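Local coordinates for CurH (Lyngbya majuscula, PDB 3KG7), which probably removes water from a beta-hydroxyacyl intermediate, as the dehydratase domain of a module in the curacin polyketide synthase, at residues V8-L16 and Y26-H35. Numbering follows the deposited sequence.
Sequences VHRLLGNKL and YHQDINLNNH
Asn14 and His27 face each other as a hydrogen-bonded antiparallel pair. Asn14 N gives a bond of 2.9 Å to His27 O, and His27 N returns one of the same length to Asn14 O. The side-chain amide of Asn14 adds a third bond, from ND2 to His27 O at 3.2 Å. The two donors of Asn14 reach this oxygen from opposite faces of the carbonyl plane, so they grip it between them. Asn14 CB also lies over one face of the His27 imidazole, offset toward its rim, in a CH-pi contact of 3.8 Å to the centroid.

Tyr26 and Lys15 point to the other face of the strands. Leu12, from the turn before the strand, sets CD1 over the Tyr26 ring, 4.0 Å from its centroid. Lys15 runs alongside Tyr26 in the same direction, with its CE 3.6 Å from Tyr26 OH. Tyr26 CG is anti to the carbonyl carbon (chi1 -60°), which places the ring between these two side chains. Leu12 and Tyr26 also pack on helix 52-62, through Met57 and Ala61.

Gln28 ties the turn before the strand to the hairpin. Its NE2 donates to Leu11 O at 2.9 Å, with the oxygen close to the amide plane. Gly13 CA packs against Gln28 CB.

His35 positions this amide: its NE2 donates in the ring plane to Gln28 OE1, from above the carbonyl plane. His35 ND1 is in turn hydrogen-bonded to Trp37 NE1. Farther out, Arg10 NH2 makes a weak bond to Asn34 O. Leu16 and His27 pack on Leu16 of the second subunit. The pairing is that of an antiparallel beta hairpin, strands 14-17 and 24-30, in the double hotdog fold, with strand 14-17 an outermost strand within the chain.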
ATOM      1  N   VAL C   8      11.765   8.157   2.371  1.00 94.02           N
ATOM      2  CA  VAL C   8      10.588   8.978   2.011  1.00 90.48           C
ATOM      3  C   VAL C   8      10.909  10.263   1.233  1.00 91.23           C
ATOM      4  O   VAL C   8      11.652  11.133   1.695  1.00 91.56           O
ATOM      5  CB  VAL C   8       9.703   9.309   3.270  1.00 92.47           C
ATOM      6  CG1 VAL C   8      10.567   9.719   4.487  1.00 92.88           C
ATOM      7  CG2 VAL C   8       8.670  10.380   2.966  1.00 92.69           C
ATOM      8  N   HIS C   9      10.324  10.362   0.047  1.00 93.92           N
ATOM      9  CA  HIS C   9      10.400  11.552  -0.790  1.00 95.92           C
ATOM     10  C   HIS C   9       9.612  12.691  -0.149  1.00 94.05           C
ATOM     11  O   HIS C   9       8.473  12.498   0.279  1.00 94.91           O
ATOM     12  CB  HIS C   9       9.796  11.231  -2.153  1.00100.37           C
ATOM     13  CG  HIS C   9      10.202  12.175  -3.237  1.00104.92           C
ATOM     14  ND1 HIS C   9       9.314  13.041  -3.840  1.00106.36           N
ATOM     15  CD2 HIS C   9      11.398  12.377  -3.844  1.00107.01           C
ATOM     16  CE1 HIS C   9       9.947  13.743  -4.764  1.00107.87           C
ATOM     17  NE2 HIS C   9      11.213  13.359  -4.786  1.00109.58           N
ATOM     18  N   ARG C  10      10.220  13.873  -0.087  1.00 90.03           N
ATOM     19  CA  ARG C  10       9.555  15.068   0.451  1.00 87.45           C
ATOM     20  C   ARG C  10       8.174  15.339  -0.142  1.00 86.81           C
ATOM     21  O   ARG C  10       7.242  15.697   0.585  1.00 87.49           O
ATOM     22  CB  ARG C  10      10.425  16.317   0.270  1.00 86.54           C
ATOM     23  CG  ARG C  10      10.799  16.980   1.571  1.00 88.21           C
ATOM     24  CD  ARG C  10      10.926  18.491   1.449  1.00 88.37           C
ATOM     25  NE  ARG C  10      10.298  19.163   2.586  1.00 89.86           N
ATOM     26  CZ  ARG C  10      10.844  19.293   3.795  1.00 90.49           C
ATOM     27  NH1 ARG C  10      12.051  18.805   4.053  1.00 89.55           N
ATOM     28  NH2 ARG C  10      10.173  19.914   4.757  1.00 90.46           N
ATOM     29  N   LEU C  11       8.054  15.177  -1.462  1.00 84.02           N
ATOM     30  CA  LEU C  11       6.818  15.492  -2.165  1.00 81.57           C
ATOM     31  C   LEU C  11       5.804  14.344  -2.153  1.00 83.81           C
ATOM     32  O   LEU C  11       4.632  14.557  -1.850  1.00 84.29           O
ATOM     33  CB  LEU C  11       7.114  15.932  -3.600  1.00 79.81           C
ATOM     34  CG  LEU C  11       5.934  16.361  -4.480  1.00 78.65           C
ATOM     35  CD1 LEU C  11       5.349  17.662  -4.026  1.00 77.44           C
ATOM     36  CD2 LEU C  11       6.379  16.478  -5.927  1.00 80.15           C
ATOM     37  N   LEU C  12       6.253  13.134  -2.474  1.00 82.69           N
ATOM     38  CA  LEU C  12       5.338  12.015  -2.650  1.00 80.32           C
ATOM     39  C   LEU C  12       5.068  11.206  -1.379  1.00 80.18           C
ATOM     40  O   LEU C  12       4.029  10.557  -1.264  1.00 82.19           O
ATOM     41  CB  LEU C  12       5.845  11.096  -3.760  1.00 79.73           C
ATOM     42  CG  LEU C  12       5.612  11.546  -5.201  1.00 78.28           C
ATOM     43  CD1 LEU C  12       6.294  10.572  -6.123  1.00 77.71           C
ATOM     44  CD2 LEU C  12       4.143  11.618  -5.520  1.00 76.36           C
ATOM     45  N   GLY C  13       5.997  11.243  -0.433  1.00 78.96           N
ATOM     46  CA  GLY C  13       5.899  10.406   0.749  1.00 78.15           C
ATOM     47  C   GLY C  13       6.476   9.030   0.499  1.00 79.15           C
ATOM     48  O   GLY C  13       7.467   8.876  -0.233  1.00 78.85           O
ATOM     49  N   ASN C  14       5.834   8.032   1.100  1.00 79.02           N
ATOM     50  CA  ASN C  14       6.291   6.657   1.038  1.00 78.52           C
ATOM     51  C   ASN C  14       5.738   5.910  -0.152  1.00 76.89           C
ATOM     52  O   ASN C  14       4.545   5.982  -0.422  1.00 78.27           O
ATOM     53  CB  ASN C  14       5.881   5.925   2.308  1.00 78.38           C
ATOM     54  CG  ASN C  14       6.501   6.511   3.525  1.00 78.87           C
ATOM     55  OD1 ASN C  14       7.610   6.144   3.909  1.00 80.22           O
ATOM     56  ND2 ASN C  14       5.790   7.430   4.156  1.00 79.36           N
ATOM     57  N   LYS C  15       6.607   5.158  -0.818  1.00 76.32           N
ATOM     58  CA  LYS C  15       6.251   4.375  -1.987  1.00 76.27           C
ATOM     59  C   LYS C  15       5.921   2.945  -1.583  1.00 76.68           C
ATOM     60  O   LYS C  15       6.723   2.285  -0.914  1.00 78.88           O
ATOM     61  CB  LYS C  15       7.430   4.371  -2.968  1.00 77.59           C
ATOM     62  CG  LYS C  15       7.100   3.823  -4.333  1.00 79.70           C
ATOM     63  CD  LYS C  15       8.330   3.552  -5.170  1.00 79.63           C
ATOM     64  CE  LYS C  15       7.924   3.340  -6.622  1.00 82.06           C
ATOM     65  NZ  LYS C  15       9.027   2.896  -7.516  1.00 81.96           N
ATOM     66  N   LEU C  16       4.749   2.464  -1.991  1.00 76.77           N
ATOM     67  CA  LEU C  16       4.396   1.064  -1.793  1.00 77.11           C
ATOM     68  C   LEU C  16       3.938   0.445  -3.096  1.00 77.30           C
ATOM     69  O   LEU C  16       3.015   0.942  -3.723  1.00 77.74           O
ATOM     70  CB  LEU C  16       3.321   0.909  -0.717  1.00 77.32           C
ATOM     71  CG  LEU C  16       3.180  -0.493  -0.114  1.00 76.84           C
ATOM     72  CD1 LEU C  16       4.467  -0.963   0.545  1.00 75.17           C
ATOM     73  CD2 LEU C  16       2.047  -0.505   0.893  1.00 77.70           C
ATOM     74  N   TYR C  26       1.547   6.108  -3.145  1.00 79.08           N
ATOM     75  CA  TYR C  26       2.394   7.032  -2.429  1.00 78.01           C
ATOM     76  C   TYR C  26       1.603   7.634  -1.270  1.00 78.91           C
ATOM     77  O   TYR C  26       0.631   8.365  -1.474  1.00 80.55           O
ATOM     78  CB  TYR C  26       2.899   8.109  -3.372  1.00 79.46           C
ATOM     79  CG  TYR C  26       3.709   7.575  -4.540  1.00 81.77           C
ATOM     80  CD1 TYR C  26       5.110   7.513  -4.477  1.00 78.76           C
ATOM     81  CD2 TYR C  26       3.078   7.142  -5.718  1.00 79.77           C
ATOM     82  CE1 TYR C  26       5.862   7.029  -5.545  1.00 79.26           C
ATOM     83  CE2 TYR C  26       3.828   6.654  -6.798  1.00 78.09           C
ATOM     84  CZ  TYR C  26       5.216   6.605  -6.700  1.00 80.41           C
ATOM     85  OH  TYR C  26       5.963   6.127  -7.757  1.00 83.62           O
ATOM     86  N   HIS C  27       2.004   7.305  -0.047  1.00 76.85           N
ATOM     87  CA  HIS C  27       1.256   7.754   1.119  1.00 75.43           C
ATOM     88  C   HIS C  27       2.093   8.588   2.066  1.00 76.17           C
ATOM     89  O   HIS C  27       3.247   8.263   2.331  1.00 80.44           O
ATOM     90  CB  HIS C  27       0.611   6.570   1.836  1.00 72.38           C
ATOM     91  CG  HIS C  27       1.584   5.580   2.386  1.00 72.89           C
ATOM     92  ND1 HIS C  27       1.857   5.480   3.735  1.00 72.71           N
ATOM     93  CD2 HIS C  27       2.336   4.631   1.777  1.00 72.89           C
ATOM     94  CE1 HIS C  27       2.736   4.513   3.934  1.00 71.51           C
ATOM     95  NE2 HIS C  27       3.044   3.983   2.763  1.00 73.15           N
ATOM     96  N   GLN C  28       1.504   9.672   2.564  1.00 76.55           N
ATOM     97  CA  GLN C  28       2.165  10.563   3.516  1.00 77.36           C
ATOM     98  C   GLN C  28       1.135  11.299   4.342  1.00 79.07           C
ATOM     99  O   GLN C  28      -0.041  11.345   3.982  1.00 80.58           O
ATOM    100  CB  GLN C  28       3.018  11.601   2.787  1.00 77.41           C
ATOM    101  CG  GLN C  28       2.197  12.654   2.055  1.00 77.35           C
ATOM    102  CD  GLN C  28       3.020  13.463   1.086  1.00 79.81           C
ATOM    103  OE1 GLN C  28       4.095  13.950   1.432  1.00 82.32           O
ATOM    104  NE2 GLN C  28       2.522  13.615  -0.141  1.00 78.75           N
ATOM    105  N   ASP C  29       1.590  11.896   5.435  1.00 80.59           N
ATOM    106  CA  ASP C  29       0.746  12.768   6.229  1.00 80.72           C
ATOM    107  C   ASP C  29       1.059  14.212   5.886  1.00 79.31           C
ATOM    108  O   ASP C  29       2.187  14.674   6.082  1.00 80.54           O
ATOM    109  CB  ASP C  29       0.926  12.477   7.722  1.00 81.91           C
ATOM    110  CG  ASP C  29       0.269  11.166   8.138  1.00 85.11           C
ATOM    111  OD1 ASP C  29      -0.291  11.102   9.249  1.00 86.93           O
ATOM    112  OD2 ASP C  29       0.293  10.197   7.346  1.00 87.97           O
ATOM    113  N   ILE C  30       0.066  14.920   5.360  1.00 77.55           N
ATOM    114  CA  ILE C  30       0.269  16.295   4.954  1.00 76.86           C
ATOM    115  C   ILE C  30      -0.182  17.242   6.047  1.00 77.38           C
ATOM    116  O   ILE C  30      -1.313  17.167   6.515  1.00 79.14           O
ATOM    117  CB  ILE C  30      -0.428  16.614   3.626  1.00 76.49           C
ATOM    118  CG1 ILE C  30       0.076  15.657   2.536  1.00 75.31           C
ATOM    119  CG2 ILE C  30      -0.205  18.091   3.254  1.00 75.68           C
ATOM    120  CD1 ILE C  30      -0.392  15.977   1.110  1.00 77.83           C
ATOM    121  N   ASN C  31       0.734  18.114   6.460  1.00 77.35           N
ATOM    122  CA  ASN C  31       0.449  19.207   7.386  1.00 75.88           C
ATOM    123  C   ASN C  31       1.461  20.332   7.191  1.00 76.68           C
ATOM    124  O   ASN C  31       2.327  20.245   6.317  1.00 78.17           O
ATOM    125  CB  ASN C  31       0.458  18.706   8.827  1.00 74.95           C
ATOM    126  CG  ASN C  31       1.653  17.839   9.127  1.00 76.27           C
ATOM    127  OD1 ASN C  31       2.790  18.177   8.774  1.00 77.40           O
ATOM    128  ND2 ASN C  31       1.408  16.705   9.772  1.00 74.49           N
ATOM    129  N   LEU C  32       1.357  21.381   8.002  1.00 76.68           N
ATOM    130  CA  LEU C  32       2.253  22.531   7.873  1.00 76.72           C
ATOM    131  C   LEU C  32       3.684  22.235   8.317  1.00 77.38           C
ATOM    132  O   LEU C  32       4.612  22.928   7.923  1.00 77.75           O
ATOM    133  CB  LEU C  32       1.680  23.760   8.587  1.00 75.87           C
ATOM    134  CG  LEU C  32       0.426  24.377   7.943  1.00 75.94           C
ATOM    135  CD1 LEU C  32       0.088  25.704   8.601  1.00 75.17           C
ATOM    136  CD2 LEU C  32       0.571  24.551   6.428  1.00 71.91           C
ATOM    137  N   ASN C  33       3.854  21.200   9.129  1.00 79.23           N
ATOM    138  CA  ASN C  33       5.181  20.715   9.492  1.00 81.95           C
ATOM    139  C   ASN C  33       5.909  20.077   8.314  1.00 82.60           C
ATOM    140  O   ASN C  33       7.043  20.443   8.004  1.00 82.13           O
ATOM    141  CB  ASN C  33       5.099  19.710  10.646  1.00 81.78           C
ATOM    142  CG  ASN C  33       5.609  20.270  11.940  1.00 81.32           C
ATOM    143  OD1 ASN C  33       5.785  21.478  12.091  1.00 80.88           O
ATOM    144  ND2 ASN C  33       5.861  19.390  12.893  1.00 84.21           N
ATOM    145  N   ASN C  34       5.245  19.111   7.685  1.00 83.48           N
ATOM    146  CA  ASN C  34       5.759  18.425   6.513  1.00 85.05           C
ATOM    147  C   ASN C  34       5.941  19.371   5.336  1.00 85.99           C
ATOM    148  O   ASN C  34       6.987  19.365   4.672  1.00 87.48           O
ATOM    149  CB  ASN C  34       4.765  17.340   6.099  1.00 88.52           C
ATOM    150  CG  ASN C  34       4.917  16.074   6.898  1.00 92.49           C
ATOM    151  OD1 ASN C  34       4.741  16.062   8.122  1.00 93.12           O
ATOM    152  ND2 ASN C  34       5.243  14.984   6.204  1.00 93.61           N
ATOM    153  N   HIS C  35       4.903  20.177   5.101  1.00 84.08           N
ATOM    154  CA  HIS C  35       4.770  21.003   3.918  1.00 83.19           C
ATOM    155  C   HIS C  35       4.424  22.441   4.298  1.00 82.96           C
ATOM    156  O   HIS C  35       3.315  22.898   4.015  1.00 84.20           O
ATOM    157  CB  HIS C  35       3.644  20.452   3.047  1.00 84.81           C
ATOM    158  CG  HIS C  35       3.947  19.126   2.432  1.00 85.81           C
ATOM    159  ND1 HIS C  35       4.466  19.000   1.161  1.00 87.30           N
ATOM    160  CD2 HIS C  35       3.798  17.868   2.908  1.00 85.76           C
ATOM    161  CE1 HIS C  35       4.636  17.718   0.886  1.00 87.71           C
ATOM    162  NE2 HIS C  35       4.241  17.010   1.930  1.00 86.66           N
TER
HETATM  163  O   HOH W   1       1.677  11.244  -1.070  1.00 41.14           O